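Local coordinates for protein nicotinate-nucleotide diphosphorylase (Carboxylating) (PDB 5HUO) that catalyses the conversion of quinolinate and 5-phosphoribosyl 1-diphosphate to nicotinate ribonucleotide, carbon dioxide and diphosphate, a step leading to NAD(+), at residues Thr41-Val50 / Thr127-Phe135; Gln66-Gly77 / Leu109-Gly120. All blocks are in the same frame, centred on the assembly; numbering follows the deposited sequence.

Overall arrangement
Both contacts belong to the N-terminal part of the chain, and their centres lie about 18 Å apart on the same side of the chain's centre. Contact 1 packs helix 35-49 on helix 122-153, a mostly buried, apolar interface with no direct hydrogen bond; a second copy of the protein bonds its polar side chains, Asp49 among them. Contact 2 joins strands 66-73 and 114-119 by ten backbone hydrogen bonds and is only partly buried, with one face toward helix 122-153. That helix follows strand 114-119 in the chain and ties the two together: Leu133 CD2 meets Leu71 CD1 at 3.6 Å. Contact 1 thus joins an outer helix to the helix that packs on the sheet.

Contact 1 of 2, residues Thr41-Val50 / Thr127-Phe135; sequences TLKAALREDV and TCERVALNF
Leu46 and Val131 mark the closest backbone approach, CA to CA 6.6 Å, between helix segments 41-49 and 127-135, whose axes pass 9.7 Å apart with N-to-C directions at 129°. Val131 stands at the centre: its CG1 meets Ala45 CB at 3.8 Å, while CG2, beside its own backbone N, turns to the carboxylate end of Asp49. Leu46 flanks it, laying CD2 along Val131 CB and Cys128 SG. Phe135 closes one end. Leu42 CD2 sits over one face of the ring in a CH-pi contact, 3.6 Å from the centroid and offset toward the rim, whereas Ala45 CB and Thr41 CG2 come at the ring edge. With Phe135 CG anti to the carbonyl carbon (chi1 -83°), the ring presents one face to Leu42. At the other end Val50 CG2 and Thr127 CG2 touch at 4.0 Å, the side chains nearly at right angles.

The polar link is indirect: a water bonds Thr127 O and Arg130 N, where the helix is kinked and this N lacks its usual bond to the preceding turn, and only weakly reaches Asp49 OD2. The main partners of that carboxylate are Arg171 and Arg164 of a second subunit. Arg130 NH1 donates to Asn134 OD1 at 2.8 Å within its own helix, the oxygen lying in the guanidinium plane. Helix 122-153 lies on the antiparallel sheet and helix 35-49 packs against it at a steep angle, as fits the N-terminal alpha/beta sandwich of type II phosphoribosyltransferases, here where neighbouring subunits of the hexamer bond to the same helices.

Contact 2 of 2, residues Gln66-Gly77 / Leu109-Gly120; sequences QAKVSLFAKEAG and LTSGDLVLEIIG
Strand residues Ala67 to Phe72 pair with Gly120 to Leu114 as an antiparallel ladder, the short axes 4.6 Å apart and their directions at 162°. Hydrogen-bonded pairs are Ala67 with Gly120, Val69 with Ile118 and Leu71 with Leu116; Ile118 N to Val69 O is the straightest bond, 2.7 Å and 178° at the hydrogen. Between them, CA-H...O contacts such as Lys68 CA to Ile118 O fill in.

At Leu71 the ladder slips by one residue. Its N donates to Leu116 O at 2.7 Å while its O accepts from Val115 N, and Val115 and Leu116 both face it, a classic beta bulge. Beyond it Ala73 is bonded to Asp113 O and Gly112 N, the latter inside a type II turn from Thr110 to Asp113. Gly77 and Leu109 then pair again through two bonds, as a separate short sheet.

Apolar contacts gather on the face of Leu71, Leu116 and Ile118. Leu71 CB touches Leu116 CB and Ile118 CD1, and its CD2 runs alongside Val115 CG1 at 4.0 Å. This face is turned to helix 122-153, where Leu125 packs on Val69 and Ile118.

The other face is mixed. Lys68 carries its CD past Ile119 CG1, then bends at its last two torsions to bring NZ to Glu117 OE2 at 3.5 Å, a salt bridge. Ser70 CB lies 3.6 Å from Leu114 CD1. Phe72 CE1 meets Leu114 CB, and Gly112 O lies near the ring plane at its edge.

Cohesion therefore comes chiefly from the backbone, with one apolar face closing the sandwich against the helix and the opposite, more polar face carrying the ion pair.

Contact 1 of 2, residues Thr41-Val50 / Thr127-Phe135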
# COMPACT_ATOMS: atom_id res chain seq x y z
N THR A 41 6.03 -7.70 -5.85
CA THR A 41 5.36 -8.33 -7.00
C THR A 41 5.07 -9.80 -6.76
O THR A 41 3.96 -10.29 -7.03
CB THR A 41 6.26 -8.25 -8.26
OG1 THR A 41 6.54 -6.91 -8.57
CG2 THR A 41 5.62 -8.85 -9.41
N LEU A 42 6.05 -10.52 -6.22
CA LEU A 42 5.85 -11.95 -5.91
C LEU A 42 4.84 -12.19 -4.78
O LEU A 42 4.00 -13.06 -4.87
CB LEU A 42 7.16 -12.64 -5.54
CG LEU A 42 8.37 -12.56 -6.48
CD1 LEU A 42 9.29 -13.73 -6.22
CD2 LEU A 42 8.03 -12.52 -7.91
N LYS A 43 4.89 -11.35 -3.76
CA LYS A 43 3.88 -11.42 -2.72
C LYS A 43 2.49 -11.25 -3.32
O LYS A 43 1.56 -11.97 -2.96
CB LYS A 43 4.11 -10.38 -1.66
CG LYS A 43 5.23 -10.78 -0.74
CD LYS A 43 5.25 -9.90 0.50
CE LYS A 43 6.55 -9.16 0.65
NZ LYS A 43 6.69 -8.76 2.07
N ALA A 44 2.33 -10.25 -4.17
CA ALA A 44 1.04 -9.97 -4.73
C ALA A 44 0.56 -11.19 -5.47
O ALA A 44 -0.64 -11.52 -5.47
CB ALA A 44 1.11 -8.75 -5.63
N ALA A 45 1.49 -11.82 -6.14
CA ALA A 45 1.17 -12.97 -6.97
C ALA A 45 0.71 -14.16 -6.13
O ALA A 45 -0.19 -14.91 -6.54
CB ALA A 45 2.37 -13.36 -7.86
N LEU A 46 1.38 -14.34 -5.01
CA LEU A 46 1.03 -15.40 -4.07
C LEU A 46 -0.35 -15.18 -3.50
O LEU A 46 -1.15 -16.10 -3.41
CB LEU A 46 2.01 -15.47 -2.92
CG LEU A 46 3.28 -16.25 -3.27
CD1 LEU A 46 4.31 -16.19 -2.17
CD2 LEU A 46 2.96 -17.71 -3.57
N ARG A 47 -0.63 -13.93 -3.18
CA ARG A 47 -1.91 -13.55 -2.64
C ARG A 47 -3.03 -13.68 -3.65
O ARG A 47 -4.17 -13.94 -3.28
CB ARG A 47 -1.85 -12.14 -2.09
CG ARG A 47 -0.84 -12.00 -0.97
CD ARG A 47 -1.22 -11.00 0.08
NE ARG A 47 -0.52 -11.23 1.35
CZ ARG A 47 0.68 -10.73 1.67
NH1 ARG A 47 1.36 -9.95 0.82
NH2 ARG A 47 1.21 -11.01 2.85
N GLU A 48 -2.70 -13.53 -4.91
CA GLU A 48 -3.66 -13.72 -6.01
C GLU A 48 -4.10 -15.16 -6.13
O GLU A 48 -5.25 -15.43 -6.34
CB GLU A 48 -3.03 -13.30 -7.32
CG GLU A 48 -3.92 -13.34 -8.57
CD GLU A 48 -3.16 -13.02 -9.84
OE1 GLU A 48 -3.60 -12.13 -10.61
OE2 GLU A 48 -2.10 -13.64 -10.07
N ASP A 49 -3.16 -16.06 -5.93
CA ASP A 49 -3.38 -17.51 -6.04
C ASP A 49 -3.91 -18.14 -4.73
O ASP A 49 -4.29 -19.31 -4.75
CB ASP A 49 -2.05 -18.19 -6.42
CG ASP A 49 -2.23 -19.54 -7.12
OD1 ASP A 49 -3.22 -19.74 -7.81
OD2 ASP A 49 -1.31 -20.38 -7.02
N VAL A 50 -3.87 -17.43 -3.60
CA VAL A 50 -4.33 -17.96 -2.32
C VAL A 50 -5.03 -16.90 -1.50
O VAL A 50 -4.37 -16.05 -0.97
CB VAL A 50 -3.20 -18.51 -1.46
CG1 VAL A 50 -3.76 -19.27 -0.28
CG2 VAL A 50 -2.28 -19.45 -2.24
N THR A 127 1.92 -25.45 -2.60
CA THR A 127 1.17 -24.24 -2.65
C THR A 127 1.92 -23.20 -3.46
O THR A 127 1.31 -22.36 -4.12
CB THR A 127 0.89 -23.73 -1.21
OG1 THR A 127 0.03 -24.67 -0.57
CG2 THR A 127 0.17 -22.41 -1.19
N CYS A 128 3.23 -23.17 -3.35
CA CYS A 128 4.04 -22.17 -4.09
C CYS A 128 4.33 -22.51 -5.57
O CYS A 128 4.79 -21.66 -6.30
CB CYS A 128 5.38 -21.92 -3.40
SG CYS A 128 5.21 -21.01 -1.89
N GLU A 129 4.09 -23.74 -5.94
CA GLU A 129 4.52 -24.27 -7.22
C GLU A 129 4.10 -23.46 -8.46
O GLU A 129 4.92 -23.04 -9.25
CB GLU A 129 4.03 -25.70 -7.33
CG GLU A 129 4.05 -26.32 -8.71
CD GLU A 129 3.49 -27.76 -8.70
OE1 GLU A 129 3.24 -28.30 -9.80
OE2 GLU A 129 3.30 -28.34 -7.57
N ARG A 130 2.83 -23.21 -8.59
CA ARG A 130 2.23 -22.65 -9.84
C ARG A 130 2.71 -21.22 -10.04
O ARG A 130 3.06 -20.83 -11.14
CB ARG A 130 0.72 -22.75 -9.76
CG ARG A 130 -0.14 -22.16 -10.85
CD ARG A 130 0.40 -22.29 -12.25
NE ARG A 130 0.83 -23.63 -12.55
CZ ARG A 130 1.79 -23.95 -13.42
NH1 ARG A 130 2.48 -23.03 -14.13
NH2 ARG A 130 2.11 -25.23 -13.56
N VAL A 131 2.74 -20.45 -8.96
CA VAL A 131 3.20 -19.05 -9.07
C VAL A 131 4.67 -19.00 -9.46
O VAL A 131 5.07 -18.25 -10.33
CB VAL A 131 2.99 -18.27 -7.75
CG1 VAL A 131 3.73 -16.96 -7.77
CG2 VAL A 131 1.50 -18.02 -7.55
N ALA A 132 5.44 -19.83 -8.81
CA ALA A 132 6.86 -19.92 -9.10
C ALA A 132 7.07 -20.29 -10.56
O ALA A 132 7.80 -19.59 -11.28
CB ALA A 132 7.55 -20.90 -8.22
N LEU A 133 6.38 -21.32 -11.02
CA LEU A 133 6.50 -21.75 -12.44
C LEU A 133 6.02 -20.70 -13.42
O LEU A 133 6.61 -20.49 -14.45
CB LEU A 133 5.72 -23.04 -12.67
CG LEU A 133 6.35 -24.33 -12.11
CD1 LEU A 133 5.37 -25.46 -12.23
CD2 LEU A 133 7.66 -24.70 -12.81
N ASN A 134 4.93 -20.06 -13.10
CA ASN A 134 4.41 -19.00 -13.94
C ASN A 134 5.46 -17.93 -14.20
O ASN A 134 5.64 -17.49 -15.33
CB ASN A 134 3.16 -18.37 -13.32
CG ASN A 134 1.91 -19.25 -13.49
OD1 ASN A 134 1.95 -20.26 -14.16
ND2 ASN A 134 0.81 -18.85 -12.88
N PHE A 135 6.22 -17.54 -13.17
CA PHE A 135 7.31 -16.59 -13.39
C PHE A 135 8.36 -17.22 -14.29
O PHE A 135 8.68 -16.71 -15.32
CB PHE A 135 7.94 -16.10 -12.10
CG PHE A 135 7.19 -14.96 -11.46
CD1 PHE A 135 7.34 -13.70 -11.90
CD2 PHE A 135 6.29 -15.20 -10.39
CE1 PHE A 135 6.62 -12.67 -11.35
CE2 PHE A 135 5.58 -14.16 -9.82
CZ PHE A 135 5.75 -12.89 -10.31
O HOH W 1 0.87 -23.02 -6.77

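Contact 2 of 2, residues Gln66-Gly77 / Leu109-Gly120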
# COMPACT_ATOMS: atom_id res chain seq x y z
N GLN A 66 9.57 -32.84 5.99
CA GLN A 66 10.27 -32.29 4.87
C GLN A 66 10.06 -33.18 3.66
O GLN A 66 9.81 -34.36 3.77
CB GLN A 66 11.74 -32.18 5.15
CG GLN A 66 12.05 -31.25 6.30
CD GLN A 66 11.74 -29.81 5.98
OE1 GLN A 66 10.63 -29.33 6.23
NE2 GLN A 66 12.72 -29.10 5.42
N ALA A 67 10.13 -32.57 2.49
CA ALA A 67 10.01 -33.28 1.24
C ALA A 67 10.89 -32.63 0.19
O ALA A 67 11.39 -31.53 0.38
CB ALA A 67 8.57 -33.28 0.80
N LYS A 68 11.09 -33.35 -0.88
CA LYS A 68 11.89 -32.88 -1.98
C LYS A 68 11.10 -33.02 -3.25
O LYS A 68 10.43 -34.01 -3.46
CB LYS A 68 13.19 -33.66 -2.10
CG LYS A 68 14.05 -33.23 -3.29
CD LYS A 68 15.55 -33.53 -3.15
CE LYS A 68 15.94 -35.00 -3.30
NZ LYS A 68 15.29 -35.63 -4.50
N VAL A 69 11.21 -32.00 -4.11
CA VAL A 69 10.60 -31.98 -5.43
C VAL A 69 11.60 -31.47 -6.41
O VAL A 69 12.42 -30.64 -6.09
CB VAL A 69 9.46 -31.00 -5.55
CG1 VAL A 69 8.69 -31.26 -6.84
CG2 VAL A 69 8.49 -31.19 -4.46
N SER A 70 11.50 -31.95 -7.63
CA SER A 70 12.43 -31.61 -8.70
C SER A 70 11.81 -30.71 -9.76
O SER A 70 10.68 -30.93 -10.20
CB SER A 70 12.98 -32.88 -9.33
OG SER A 70 13.78 -33.56 -8.39
N LEU A 71 12.58 -29.74 -10.18
CA LEU A 71 12.20 -28.87 -11.25
C LEU A 71 12.86 -29.36 -12.54
O LEU A 71 14.08 -29.41 -12.62
CB LEU A 71 12.65 -27.44 -10.98
CG LEU A 71 12.39 -26.43 -12.12
CD1 LEU A 71 10.91 -26.20 -12.39
CD2 LEU A 71 13.07 -25.13 -11.77
N PHE A 72 12.05 -29.71 -13.53
CA PHE A 72 12.52 -30.23 -14.79
C PHE A 72 12.18 -29.29 -15.94
O PHE A 72 11.07 -28.77 -16.05
CB PHE A 72 11.87 -31.59 -15.10
CG PHE A 72 12.38 -32.70 -14.25
CD1 PHE A 72 13.64 -33.26 -14.51
CD2 PHE A 72 11.60 -33.22 -13.21
CE1 PHE A 72 14.14 -34.25 -13.69
CE2 PHE A 72 12.10 -34.24 -12.43
CZ PHE A 72 13.36 -34.74 -12.66
N ALA A 73 13.15 -29.10 -16.81
CA ALA A 73 12.88 -28.44 -18.05
C ALA A 73 12.12 -29.40 -18.93
O ALA A 73 12.47 -30.57 -18.99
CB ALA A 73 14.17 -28.02 -18.73
N LYS A 74 11.11 -28.92 -19.63
CA LYS A 74 10.30 -29.78 -20.51
C LYS A 74 10.34 -29.41 -21.98
O LYS A 74 9.60 -29.95 -22.79
CB LYS A 74 8.88 -29.80 -20.01
CG LYS A 74 8.79 -30.67 -18.77
CD LYS A 74 8.76 -32.15 -19.20
CE LYS A 74 9.32 -33.16 -18.16
NZ LYS A 74 8.24 -33.78 -17.30
N GLU A 75 11.27 -28.54 -22.33
CA GLU A 75 11.33 -27.93 -23.64
C GLU A 75 12.67 -27.22 -23.78
O GLU A 75 13.18 -26.67 -22.82
CB GLU A 75 10.18 -26.92 -23.74
CG GLU A 75 10.02 -26.25 -25.09
CD GLU A 75 8.83 -25.32 -25.15
OE1 GLU A 75 8.06 -25.21 -24.16
OE2 GLU A 75 8.64 -24.71 -26.20
N ALA A 76 13.21 -27.21 -24.98
CA ALA A 76 14.51 -26.64 -25.23
C ALA A 76 14.45 -25.13 -25.39
O ALA A 76 13.52 -24.60 -26.00
CB ALA A 76 15.13 -27.26 -26.45
N GLY A 77 15.43 -24.45 -24.79
CA GLY A 77 15.51 -23.03 -24.86
C GLY A 77 16.54 -22.46 -23.92
O GLY A 77 17.54 -23.10 -23.61
N LEU A 109 18.87 -25.03 -22.13
CA LEU A 109 18.08 -26.13 -21.56
C LEU A 109 17.65 -27.11 -22.64
O LEU A 109 17.45 -26.79 -23.83
CB LEU A 109 16.82 -25.63 -20.92
CG LEU A 109 16.95 -24.61 -19.82
CD1 LEU A 109 15.63 -23.93 -19.53
CD2 LEU A 109 17.48 -25.28 -18.60
N THR A 110 17.56 -28.34 -22.21
CA THR A 110 17.05 -29.41 -23.03
C THR A 110 16.06 -30.15 -22.21
O THR A 110 16.30 -30.40 -21.04
CB THR A 110 18.18 -30.39 -23.37
OG1 THR A 110 19.19 -29.69 -24.06
CG2 THR A 110 17.69 -31.48 -24.26
N SER A 111 15.00 -30.60 -22.85
CA SER A 111 13.96 -31.32 -22.15
C SER A 111 14.49 -32.53 -21.37
O SER A 111 15.26 -33.35 -21.88
CB SER A 111 12.87 -31.77 -23.12
OG SER A 111 11.93 -32.59 -22.48
N GLY A 112 14.00 -32.60 -20.13
CA GLY A 112 14.36 -33.63 -19.18
C GLY A 112 15.42 -33.20 -18.21
O GLY A 112 15.75 -33.95 -17.29
N ASP A 113 15.99 -32.01 -18.42
CA ASP A 113 17.09 -31.51 -17.56
C ASP A 113 16.59 -31.23 -16.15
O ASP A 113 15.54 -30.64 -15.96
CB ASP A 113 17.64 -30.22 -18.08
CG ASP A 113 18.52 -30.39 -19.22
OD1 ASP A 113 18.67 -31.56 -19.68
OD2 ASP A 113 19.04 -29.33 -19.68
N LEU A 114 17.38 -31.65 -15.17
CA LEU A 114 17.11 -31.36 -13.77
C LEU A 114 17.74 -30.00 -13.38
O LEU A 114 18.92 -29.88 -13.07
CB LEU A 114 17.63 -32.47 -12.87
CG LEU A 114 17.60 -32.16 -11.37
CD1 LEU A 114 16.19 -32.08 -10.87
CD2 LEU A 114 18.34 -33.24 -10.60
N VAL A 115 16.90 -28.98 -13.37
CA VAL A 115 17.35 -27.62 -13.12
C VAL A 115 17.57 -27.34 -11.63
O VAL A 115 18.57 -26.77 -11.24
CB VAL A 115 16.33 -26.63 -13.66
CG1 VAL A 115 16.76 -25.20 -13.37
CG2 VAL A 115 16.15 -26.83 -15.17
N LEU A 116 16.64 -27.78 -10.81
CA LEU A 116 16.71 -27.59 -9.37
C LEU A 116 15.99 -28.70 -8.60
O LEU A 116 15.02 -29.27 -9.08
CB LEU A 116 16.05 -26.27 -8.97
CG LEU A 116 16.89 -25.04 -8.77
CD1 LEU A 116 16.07 -24.07 -7.94
CD2 LEU A 116 18.21 -25.27 -8.07
N GLU A 117 16.44 -28.90 -7.37
CA GLU A 117 15.70 -29.62 -6.38
C GLU A 117 15.30 -28.66 -5.33
O GLU A 117 16.07 -27.83 -4.90
CB GLU A 117 16.53 -30.74 -5.81
CG GLU A 117 16.58 -31.96 -6.73
CD GLU A 117 17.71 -32.94 -6.40
OE1 GLU A 117 18.76 -32.54 -5.84
OE2 GLU A 117 17.55 -34.13 -6.78
N ILE A 118 14.04 -28.75 -4.96
CA ILE A 118 13.46 -27.88 -3.94
C ILE A 118 13.11 -28.68 -2.67
O ILE A 118 12.35 -29.64 -2.73
CB ILE A 118 12.18 -27.20 -4.43
CG1 ILE A 118 12.42 -26.42 -5.69
CG2 ILE A 118 11.65 -26.22 -3.37
CD1 ILE A 118 12.11 -27.18 -6.95
N ILE A 119 13.65 -28.26 -1.52
CA ILE A 119 13.49 -28.98 -0.25
C ILE A 119 12.82 -28.14 0.82
O ILE A 119 13.26 -27.07 1.14
CB ILE A 119 14.81 -29.46 0.35
CG1 ILE A 119 15.42 -30.53 -0.51
CG2 ILE A 119 14.60 -30.05 1.71
CD1 ILE A 119 16.42 -29.96 -1.50
N GLY A 120 11.75 -28.68 1.36
CA GLY A 120 11.00 -28.02 2.40
C GLY A 120 9.73 -28.78 2.75
O GLY A 120 9.47 -29.88 2.27